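Local coordinates for maltose-binding protein MalE1 (Thermotoga maritima, PDB 6DTU) that binds maltotetraose as a periplasmic-type solute-binding protein and probably delivers malto-oligosaccharides for uptake across the membrane, at residues 107-112 with 299-304; 257-262 with 322-327; 342-347 with 363-368. All coordinates share one frame; numbering follows the deposited sequence. Where two conformers were deposited one is given.

Contact 1 (107-112 with 299-304); sequences AMEAIA and DPRLPS. With GLC (alpha-D-glucopyranose), chain C; GLC (alpha-D-glucopyranose), chain B.
Ala107 faces Pro303 as a non-hydrogen-bonded antiparallel pair, with CA atoms 4.1 Å apart. Its CA also approaches Leu302 O in a CA-H...O contact, its methyl rests on Arg301 CB, and the hydroxyl of Ser304 packs against its carbonyl carbon. At Met108 the two strands exchange both backbone bonds of a hydrogen-bonded pair with Leu302: Met108 N reaches Leu302 O at 2.8 Å, and Leu302 N returns to Met108 O at 3.0 Å. The side chains of this pair share one face of the sheet, where Met108 CG lies 3.7 Å from Leu302 CB and helix 316-326 covers both. The short strand 302-303 thus lines one edge of strand 100-109 in the mixed sheet of this family 1 solute-binding protein, and the next residue along the chain enters the sugar cleft. That residue, Glu109, has CG folded between its own N and carbonyl carbon (chi1 63°), and its extended chain runs alongside that of Arg301. Its OE1 takes Arg301 NH1 on the syn lone pair at 2.8 Å, the carboxylate and guanidinium planes nearly coplanar, while OE2 accepts a bond from O2 of the chain B glucose at 2.6 Å and also bonds Gln264. Along another edge of the guanidinium, in its plane, Asp299 OD1 accepts from both NE and NH2, fixing its rotation so that NH1 meets O3 and NH2 meets O2 of the chain C glucose. A leucine in place of Arg301 would probably leave the carboxylates of Glu109 and Asp299 without their shared counter-charge and those two sugar hydroxyls without these N-H donors.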
loop_
_atom_site.group_PDB
_atom_site.type_symbol
_atom_site.label_atom_id
_atom_site.label_comp_id
_atom_site.label_asym_id
_atom_site.label_seq_id
_atom_site.Cartn_x
_atom_site.Cartn_y
_atom_site.Cartn_z
ATOM N N ALA A 107 4.020 -4.675 -9.295
ATOM C CA ALA A 107 3.393 -5.599 -8.357
ATOM C C ALA A 107 2.077 -5.025 -7.873
ATOM O O ALA A 107 1.874 -3.806 -7.876
ATOM C CB ALA A 107 4.280 -5.848 -7.130
ATOM N N MET A 108 1.189 -5.910 -7.448
ATOM C CA MET A 108 0.048 -5.519 -6.630
ATOM C C MET A 108 0.241 -6.039 -5.209
ATOM O O MET A 108 1.183 -6.781 -4.912
ATOM C CB MET A 108 -1.285 -5.985 -7.229
ATOM C CG MET A 108 -1.456 -7.474 -7.208
ATOM S SD MET A 108 -3.108 -8.006 -7.733
ATOM C CE MET A 108 -3.970 -8.070 -6.160
ATOM N N GLU A 109 -0.656 -5.622 -4.319
ATOM C CA GLU A 109 -0.456 -5.914 -2.907
ATOM C C GLU A 109 -1.753 -5.666 -2.154
ATOM O O GLU A 109 -2.641 -4.945 -2.623
ATOM C CB GLU A 109 0.638 -5.016 -2.314
ATOM C CG GLU A 109 0.241 -3.537 -2.371
ATOM C CD GLU A 109 1.394 -2.589 -2.170
ATOM O OE1 GLU A 109 2.555 -3.035 -2.177
ATOM O OE2 GLU A 109 1.121 -1.389 -1.993
ATOM N N ALA A 110 -1.841 -6.263 -0.963
ATOM C CA ALA A 110 -2.877 -5.943 0.010
ATOM C C ALA A 110 -2.360 -6.375 1.368
ATOM O O ALA A 110 -1.588 -7.334 1.469
ATOM C CB ALA A 110 -4.172 -6.705 -0.284
ATOM N N ILE A 111 -2.789 -5.654 2.408
ATOM C CA ILE A 111 -2.409 -6.065 3.759
ATOM C C ILE A 111 -3.131 -7.357 4.132
ATOM O O ILE A 111 -4.148 -7.727 3.542
ATOM C CB ILE A 111 -2.607 -4.963 4.817
ATOM C CG1 ILE A 111 -4.065 -4.531 4.951
ATOM C CG2 ILE A 111 -1.769 -3.728 4.448
ATOM C CD1 ILE A 111 -4.249 -3.290 5.863
ATOM N N ALA A 112 -2.558 -8.069 5.100
ATOM C CA ALA A 112 -3.027 -9.374 5.537
ATOM C C ALA A 112 -2.582 -9.579 6.977
ATOM O O ALA A 112 -1.877 -8.745 7.560
ATOM C CB ALA A 112 -2.477 -10.498 4.645
ATOM N N ASP A 299 12.137 -7.248 -3.562
ATOM C CA ASP A 299 11.013 -6.546 -2.939
ATOM C C ASP A 299 9.772 -7.388 -3.205
ATOM O O ASP A 299 8.967 -7.062 -4.091
ATOM C CB ASP A 299 10.878 -5.142 -3.552
ATOM C CG ASP A 299 9.691 -4.364 -3.035
ATOM O OD1 ASP A 299 9.076 -4.781 -2.037
ATOM O OD2 ASP A 299 9.378 -3.304 -3.635
ATOM N N PRO A 300 9.578 -8.473 -2.466
ATOM C CA PRO A 300 8.570 -9.478 -2.861
ATOM C C PRO A 300 7.137 -9.095 -2.520
ATOM O O PRO A 300 6.721 -9.113 -1.354
ATOM C CB PRO A 300 9.027 -10.747 -2.127
ATOM C CG PRO A 300 9.746 -10.247 -0.926
ATOM C CD PRO A 300 10.435 -8.970 -1.357
ATOM N N ARG A 301 6.363 -8.779 -3.563
ATOM C CA ARG A 301 4.923 -8.535 -3.451
ATOM C C ARG A 301 4.187 -9.498 -4.396
ATOM O O ARG A 301 4.543 -10.684 -4.433
ATOM C CB ARG A 301 4.612 -7.044 -3.682
ATOM C CG ARG A 301 5.521 -6.161 -2.829
ATOM C CD ARG A 301 5.248 -4.675 -2.945
ATOM N NE ARG A 301 6.373 -3.888 -2.422
ATOM C CZ ARG A 301 6.291 -2.656 -1.929
ATOM N NH1 ARG A 301 5.110 -2.019 -1.825
ATOM N NH2 ARG A 301 7.420 -2.057 -1.546
ATOM N N LEU A 302 3.195 -9.033 -5.174
ATOM C CA LEU A 302 2.470 -9.908 -6.102
ATOM C C LEU A 302 2.751 -9.426 -7.527
ATOM O O LEU A 302 2.117 -8.466 -7.984
ATOM C CB LEU A 302 0.959 -9.886 -5.804
ATOM C CG LEU A 302 0.524 -10.300 -4.387
ATOM C CD1 LEU A 302 -0.969 -10.138 -4.161
ATOM C CD2 LEU A 302 0.929 -11.710 -4.076
ATOM N N PRO A 303 3.670 -10.058 -8.276
ATOM C CA PRO A 303 4.125 -9.467 -9.551
ATOM C C PRO A 303 3.019 -9.171 -10.554
ATOM O O PRO A 303 2.097 -9.962 -10.737
ATOM C CB PRO A 303 5.128 -10.496 -10.084
ATOM C CG PRO A 303 5.712 -11.096 -8.803
ATOM C CD PRO A 303 4.529 -11.179 -7.853
ATOM N N SER A 304 3.123 -8.001 -11.195
ATOM C CA SER A 304 2.165 -7.569 -12.212
ATOM C C SER A 304 2.485 -8.061 -13.610
ATOM O O SER A 304 1.599 -8.037 -14.472
ATOM C CB SER A 304 2.005 -6.048 -12.214
ATOM O OG SER A 304 1.401 -5.609 -11.011
HETATM C C1 GLC C . 7.364 1.019 2.315
HETATM C C2 GLC C . 6.667 0.431 1.153
HETATM C C3 GLC C . 5.373 1.086 0.895
HETATM C C4 GLC C . 4.491 1.029 2.094
HETATM C C5 GLC C . 5.169 1.748 3.291
HETATM C C6 GLC C . 4.504 1.574 4.510
HETATM O O1 GLC C . 7.721 2.336 2.039
HETATM O O2 GLC C . 7.560 0.578 0.002
HETATM O O3 GLC C . 4.760 0.374 -0.241
HETATM O O4 GLC C . 3.229 1.689 1.807
HETATM O O5 GLC C . 6.508 1.018 3.485
HETATM O O6 GLC C . 5.136 2.394 5.498
HETATM C C1 GLC B . 2.139 0.852 2.063
HETATM C C2 GLC B . 1.281 0.798 0.852
HETATM C C3 GLC B . 0.845 2.133 0.452
HETATM C C4 GLC B . 0.092 2.824 1.570
HETATM C C5 GLC B . 0.930 2.874 2.883
HETATM C C6 GLC B . 0.159 3.287 4.020
HETATM O O2 GLC B . 2.103 0.270 -0.229
HETATM O O3 GLC B . -0.098 2.051 -0.680
HETATM O O4 GLC B . -0.168 4.225 1.205
HETATM O O5 GLC B . 1.371 1.443 3.161
HETATM O O6 GLC B . 1.050 3.603 5.077
#

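Contact 2 (257-262 with 322-327); sequences ARPFVG and TLSAAN
The guanidinium of Arg258, in the conformer described, meets the backbone of Asn327 at its edge: NH1 donates to Asn327 O at 3.0 Å, with the oxygen lying 24° out of the guanidinium plane. The bond is bent, at an N-H...O angle of 135°, and it reaches the carbonyl well off its own plane; a second conformer was deposited, for which it is doubtful. Nearer the backbone, CB and CG approach the same oxygen, which lies just past the end of helix 316-326, and Arg258 CA adds a CA-H...O contact of 3.4 Å. The amide nitrogen of Asn327 is linked to the other segment through one water: ND2 donates to it at 2.9 Å, and the water donates in turn to Ala257 O at 2.6 Å. CG beside the backbone N (chi1 -66°) directs the amide to this water. Asn327 CB itself, placed by the backbone, lies 3.6 Å from Ala257 O.

Further along, the ring of Pro259 sets CG against the last turn of the helix, 3.6 Å from Ser324 O. The hydroxyl of Ser324 is also near this carbon, but its polar partner is Ile111 O. Val261 then points CG2 at Ala325, coming within 3.7 Å of its carbonyl oxygen and more loosely to its methyl; Met108 touches both residues. Here the C-terminal turn of a helix packs on the start of strand 260-268 and the loop leading into it. Strand 329-330 follows the helix directly and runs parallel beside 260-268 in the sheet, an alpha/beta layering characteristic of the periplasmic binding protein fold.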
loop_
_atom_site.group_PDB
_atom_site.type_symbol
_atom_site.label_atom_id
_atom_site.label_comp_id
_atom_site.label_asym_id
_atom_site.label_seq_id
_atom_site.Cartn_x
_atom_site.Cartn_y
_atom_site.Cartn_z
ATOM N N ALA A 257 -12.998 -9.448 6.173
ATOM C CA ALA A 257 -12.295 -8.185 6.020
ATOM C C ALA A 257 -12.030 -7.951 4.543
ATOM O O ALA A 257 -11.824 -8.889 3.789
ATOM C CB ALA A 257 -10.945 -8.243 6.739
ATOM N N ARG A 258 -12.031 -6.681 4.126
ATOM C CA ARG A 258 -11.832 -6.328 2.719
ATOM C C ARG A 258 -10.796 -5.216 2.615
ATOM O O ARG A 258 -11.143 -4.028 2.632
ATOM C CB ARG A 258 -13.156 -5.951 2.053
ATOM C CG ARG A 258 -14.199 -7.072 2.118
ATOM C CD ARG A 258 -15.499 -6.697 1.432
ATOM N NE ARG A 258 -16.382 -7.851 1.333
ATOM C CZ ARG A 258 -16.223 -8.834 0.452
ATOM N NH1 ARG A 258 -15.218 -8.803 -0.414
ATOM N NH2 ARG A 258 -17.070 -9.850 0.432
ATOM N N PRO A 259 -9.514 -5.568 2.489
ATOM C CA PRO A 259 -8.453 -4.554 2.448
ATOM C C PRO A 259 -8.413 -3.794 1.122
ATOM O O PRO A 259 -8.927 -4.231 0.097
ATOM C CB PRO A 259 -7.178 -5.399 2.603
ATOM C CG PRO A 259 -7.542 -6.727 1.993
ATOM C CD PRO A 259 -8.972 -6.934 2.383
ATOM N N PHE A 260 -7.769 -2.633 1.162
ATOM C CA PHE A 260 -7.394 -1.971 -0.079
ATOM C C PHE A 260 -6.496 -2.877 -0.913
ATOM O O PHE A 260 -5.648 -3.607 -0.389
ATOM C CB PHE A 260 -6.615 -0.687 0.228
ATOM C CG PHE A 260 -7.463 0.557 0.413
ATOM C CD1 PHE A 260 -8.385 0.976 -0.546
ATOM C CD2 PHE A 260 -7.303 1.337 1.541
ATOM C CE1 PHE A 260 -9.139 2.162 -0.349
ATOM C CE2 PHE A 260 -8.047 2.480 1.740
ATOM C CZ PHE A 260 -8.954 2.895 0.797
ATOM N N VAL A 261 -6.670 -2.819 -2.229
ATOM C CA VAL A 261 -5.711 -3.397 -3.163
ATOM C C VAL A 261 -4.932 -2.266 -3.826
ATOM O O VAL A 261 -5.529 -1.292 -4.304
ATOM C CB VAL A 261 -6.403 -4.325 -4.175
ATOM C CG1 VAL A 261 -5.443 -4.752 -5.287
ATOM C CG2 VAL A 261 -6.968 -5.530 -3.436
ATOM N N GLY A 262 -3.604 -2.352 -3.781
ATOM C CA GLY A 262 -2.746 -1.329 -4.357
ATOM C C GLY A 262 -1.865 -1.918 -5.442
ATOM O O GLY A 262 -1.539 -3.102 -5.413
ATOM N N THR A 322 -2.385 -13.189 -1.846
ATOM C CA THR A 322 -3.394 -13.320 -2.890
ATOM C C THR A 322 -4.759 -13.638 -2.290
ATOM O O THR A 322 -5.767 -13.049 -2.689
ATOM C CB THR A 322 -2.934 -14.396 -3.884
ATOM O OG1 THR A 322 -1.717 -13.969 -4.508
ATOM C CG2 THR A 322 -3.954 -14.636 -4.967
ATOM N N LEU A 323 -4.809 -14.550 -1.315
ATOM C CA LEU A 323 -6.062 -14.830 -0.618
ATOM C C LEU A 323 -6.635 -13.573 0.025
ATOM O O LEU A 323 -7.850 -13.353 0.010
ATOM C CB LEU A 323 -5.841 -15.908 0.445
ATOM C CG LEU A 323 -5.672 -17.352 -0.036
ATOM C CD1 LEU A 323 -5.453 -18.279 1.147
ATOM C CD2 LEU A 323 -6.872 -17.800 -0.868
ATOM N N SER A 324 -5.775 -12.745 0.620
ATOM C CA SER A 324 -6.259 -11.524 1.253
ATOM C C SER A 324 -6.755 -10.537 0.207
ATOM O O SER A 324 -7.842 -9.958 0.356
ATOM C CB SER A 324 -5.158 -10.908 2.135
ATOM O OG SER A 324 -5.639 -9.769 2.841
ATOM N N ALA A 325 -5.989 -10.373 -0.883
ATOM C CA ALA A 325 -6.359 -9.443 -1.941
ATOM C C ALA A 325 -7.625 -9.869 -2.667
ATOM O O ALA A 325 -8.297 -9.016 -3.257
ATOM C CB ALA A 325 -5.218 -9.321 -2.945
ATOM N N ALA A 326 -7.964 -11.159 -2.629
ATOM C CA ALA A 326 -9.142 -11.634 -3.346
ATOM C C ALA A 326 -10.423 -11.012 -2.801
ATOM O O ALA A 326 -11.398 -10.852 -3.545
ATOM C CB ALA A 326 -9.205 -13.166 -3.320
ATOM N N ASN A 327 -10.452 -10.674 -1.509
ATOM C CA ASN A 327 -11.607 -10.018 -0.906
ATOM C C ASN A 327 -11.500 -8.497 -0.925
ATOM O O ASN A 327 -12.352 -7.825 -0.341
ATOM C CB ASN A 327 -11.814 -10.504 0.537
ATOM C CG ASN A 327 -12.191 -11.975 0.612
ATOM O OD1 ASN A 327 -12.914 -12.487 -0.238
ATOM N ND2 ASN A 327 -11.699 -12.658 1.638
HETATM O O HOH W 1 -10.478 -11.154 3.754
#

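Contact 3 (342-347 with 363-368); sequences AAMNDA and KNAVER
Ala365 turns its methyl into the neighbouring helix, where it is met by three residues of 342-347. The methyl of Ala347 lies 3.8 Å away, Ala343 offers its carbonyl oxygen at 3.8 Å from Ala365 CB, and Met344 SD sits 3.9 Å from the same carbon. Met344 CB points away from the partner helix, yet its chain is bent at both chi2 and chi3, which brings the sulfur back against the methyl of Ala365. The small side chains of Ala343, Ala347 and Ala365 let the backbones come close, with Ala343 and Ala365 CA atoms 5.2 Å apart. The segments run nearly antiparallel, at 163°, and their axes approach to 8.8 Å: a tight alpha-alpha hairpin formed by the last two helices of the chain, 341-352 and 358-374. Ile369, one turn beyond Ala365, extends the same apolar seam at Ala343.

Arg368 bridges the two helices in a different way. Its CG stands trans to the backbone N (chi1 175°), and the fully extended chain carries the guanidinium across onto the first turn of segment 342-347. CD and NE pass the methyl of Ala343, whose CA lies 3.6 Å above the centre of the guanidinium, with Ala342 C over the same face nearer the rim. From its edge, NH1 donates to Asp346 OD2 at 2.6 Å in a nearly straight salt bridge, arriving on the anti side and tilted from the plane of a carboxylate on an exposed residue; the two planes are 54° apart. NH2 lies against the methyl of Ala342, a residue that also touches a glucose of the bound maltotetraose.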
loop_
_atom_site.group_PDB
_atom_site.type_symbol
_atom_site.label_atom_id
_atom_site.label_comp_id
_atom_site.label_asym_id
_atom_site.label_seq_id
_atom_site.Cartn_x
_atom_site.Cartn_y
_atom_site.Cartn_z
ATOM N N ALA A 342 -5.989 12.214 4.752
ATOM C CA ALA A 342 -5.717 13.015 5.944
ATOM C C ALA A 342 -6.963 13.182 6.813
ATOM O O ALA A 342 -6.869 13.141 8.043
ATOM C CB ALA A 342 -5.119 14.373 5.561
ATOM N N ALA A 343 -8.132 13.400 6.197
ATOM C CA ALA A 343 -9.373 13.501 6.968
ATOM C C ALA A 343 -9.671 12.211 7.723
ATOM O O ALA A 343 -10.068 12.238 8.892
ATOM C CB ALA A 343 -10.530 13.830 6.022
ATOM N N MET A 344 -9.458 11.062 7.081
ATOM C CA MET A 344 -9.745 9.798 7.746
ATOM C C MET A 344 -8.718 9.482 8.830
ATOM O O MET A 344 -9.090 9.003 9.910
ATOM C CB MET A 344 -9.845 8.677 6.718
ATOM C CG MET A 344 -11.070 8.777 5.803
ATOM S SD MET A 344 -12.623 8.756 6.724
ATOM C CE MET A 344 -12.606 7.062 7.272
ATOM N N ASN A 345 -7.433 9.768 8.570
ATOM C CA ASN A 345 -6.409 9.604 9.597
ATOM C C ASN A 345 -6.733 10.448 10.816
ATOM O O ASN A 345 -6.604 9.989 11.957
ATOM C CB ASN A 345 -5.036 10.020 9.066
ATOM C CG ASN A 345 -4.449 9.035 8.100
ATOM O OD1 ASN A 345 -4.924 7.904 7.947
ATOM N ND2 ASN A 345 -3.390 9.440 7.446
ATOM N N ASP A 346 -7.149 11.693 10.591
ATOM C CA ASP A 346 -7.491 12.564 11.706
ATOM C C ASP A 346 -8.671 12.007 12.495
ATOM O O ASP A 346 -8.653 12.006 13.737
ATOM C CB ASP A 346 -7.745 13.975 11.183
ATOM C CG ASP A 346 -6.440 14.699 10.795
ATOM O OD1 ASP A 346 -5.335 14.145 10.985
ATOM O OD2 ASP A 346 -6.526 15.843 10.306
ATOM N N ALA A 347 -9.691 11.494 11.800
ATOM C CA ALA A 347 -10.854 10.951 12.497
ATOM C C ALA A 347 -10.474 9.741 13.330
ATOM O O ALA A 347 -10.926 9.597 14.465
ATOM C CB ALA A 347 -11.960 10.576 11.512
ATOM N N LYS A 363 -18.495 11.394 10.715
ATOM C CA LYS A 363 -19.364 12.396 10.108
ATOM C C LYS A 363 -18.568 13.639 9.747
ATOM O O LYS A 363 -18.667 14.152 8.626
ATOM C CB LYS A 363 -20.497 12.740 11.077
ATOM C CG LYS A 363 -21.493 13.770 10.563
ATOM C CD LYS A 363 -22.654 13.905 11.540
ATOM C CE LYS A 363 -23.411 15.191 11.331
ATOM N NZ LYS A 363 -23.768 15.811 12.635
ATOM N N ASN A 364 -17.754 14.125 10.686
ATOM C CA ASN A 364 -16.939 15.301 10.419
ATOM C C ASN A 364 -15.907 15.017 9.337
ATOM O O ASN A 364 -15.607 15.896 8.517
ATOM C CB ASN A 364 -16.282 15.800 11.708
ATOM C CG ASN A 364 -17.291 16.378 12.679
ATOM O OD1 ASN A 364 -18.450 16.603 12.325
ATOM N ND2 ASN A 364 -16.850 16.652 13.903
ATOM N N ALA A 365 -15.355 13.798 9.318
ATOM C CA ALA A 365 -14.388 13.444 8.275
ATOM C C ALA A 365 -15.001 13.566 6.885
ATOM O O ALA A 365 -14.396 14.145 5.978
ATOM C CB ALA A 365 -13.830 12.032 8.487
ATOM N N VAL A 366 -16.211 13.043 6.704
ATOM C CA VAL A 366 -16.860 13.099 5.399
ATOM C C VAL A 366 -17.202 14.540 5.006
ATOM O O VAL A 366 -17.058 14.926 3.837
ATOM C CB VAL A 366 -18.071 12.145 5.365
ATOM C CG1 VAL A 366 -18.921 12.370 4.136
ATOM C CG2 VAL A 366 -17.603 10.685 5.416
ATOM N N GLU A 367 -17.641 15.369 5.961
ATOM C CA GLU A 367 -17.868 16.773 5.626
ATOM C C GLU A 367 -16.569 17.460 5.225
ATOM O O GLU A 367 -16.559 18.311 4.326
ATOM C CB GLU A 367 -18.494 17.519 6.809
ATOM C CG GLU A 367 -19.687 16.821 7.444
ATOM C CD GLU A 367 -20.439 17.696 8.439
ATOM O OE1 GLU A 367 -21.676 17.551 8.546
ATOM O OE2 GLU A 367 -19.792 18.515 9.130
ATOM N N ARG A 368 -15.461 17.077 5.853
ATOM C CA ARG A 368 -14.176 17.637 5.467
ATOM C C ARG A 368 -13.782 17.193 4.068
ATOM O O ARG A 368 -13.379 18.019 3.247
ATOM C CB ARG A 368 -13.107 17.267 6.496
ATOM C CG ARG A 368 -11.712 17.705 6.131
ATOM C CD ARG A 368 -10.707 17.321 7.205
ATOM N NE ARG A 368 -9.337 17.291 6.696
ATOM C CZ ARG A 368 -8.280 17.017 7.448
ATOM N NH1 ARG A 368 -8.448 16.756 8.735
ATOM N NH2 ARG A 368 -7.066 17.002 6.920
#

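In the fold
From the N terminus, strand 100-109 supplies the first half of contact 1, and strand 260-268 beside it then opens contact 2. Contact 1 closes at 299-304, after a loop of 186 residues, and contact 2 closes later at 322-327, after 59, so the two cross along the chain. They also touch in space: Glu109 O probably accepts from Gly262 N, joining the two strands, while Ile111, just after strand 100-109, meets helix 316-326. Contact 3 follows in series, pairing helices 341-352 and 358-374 across a connection of 15 residues. Its centre is about 28 Å from that of contact 1, but both contacts include residues of the sugar pocket.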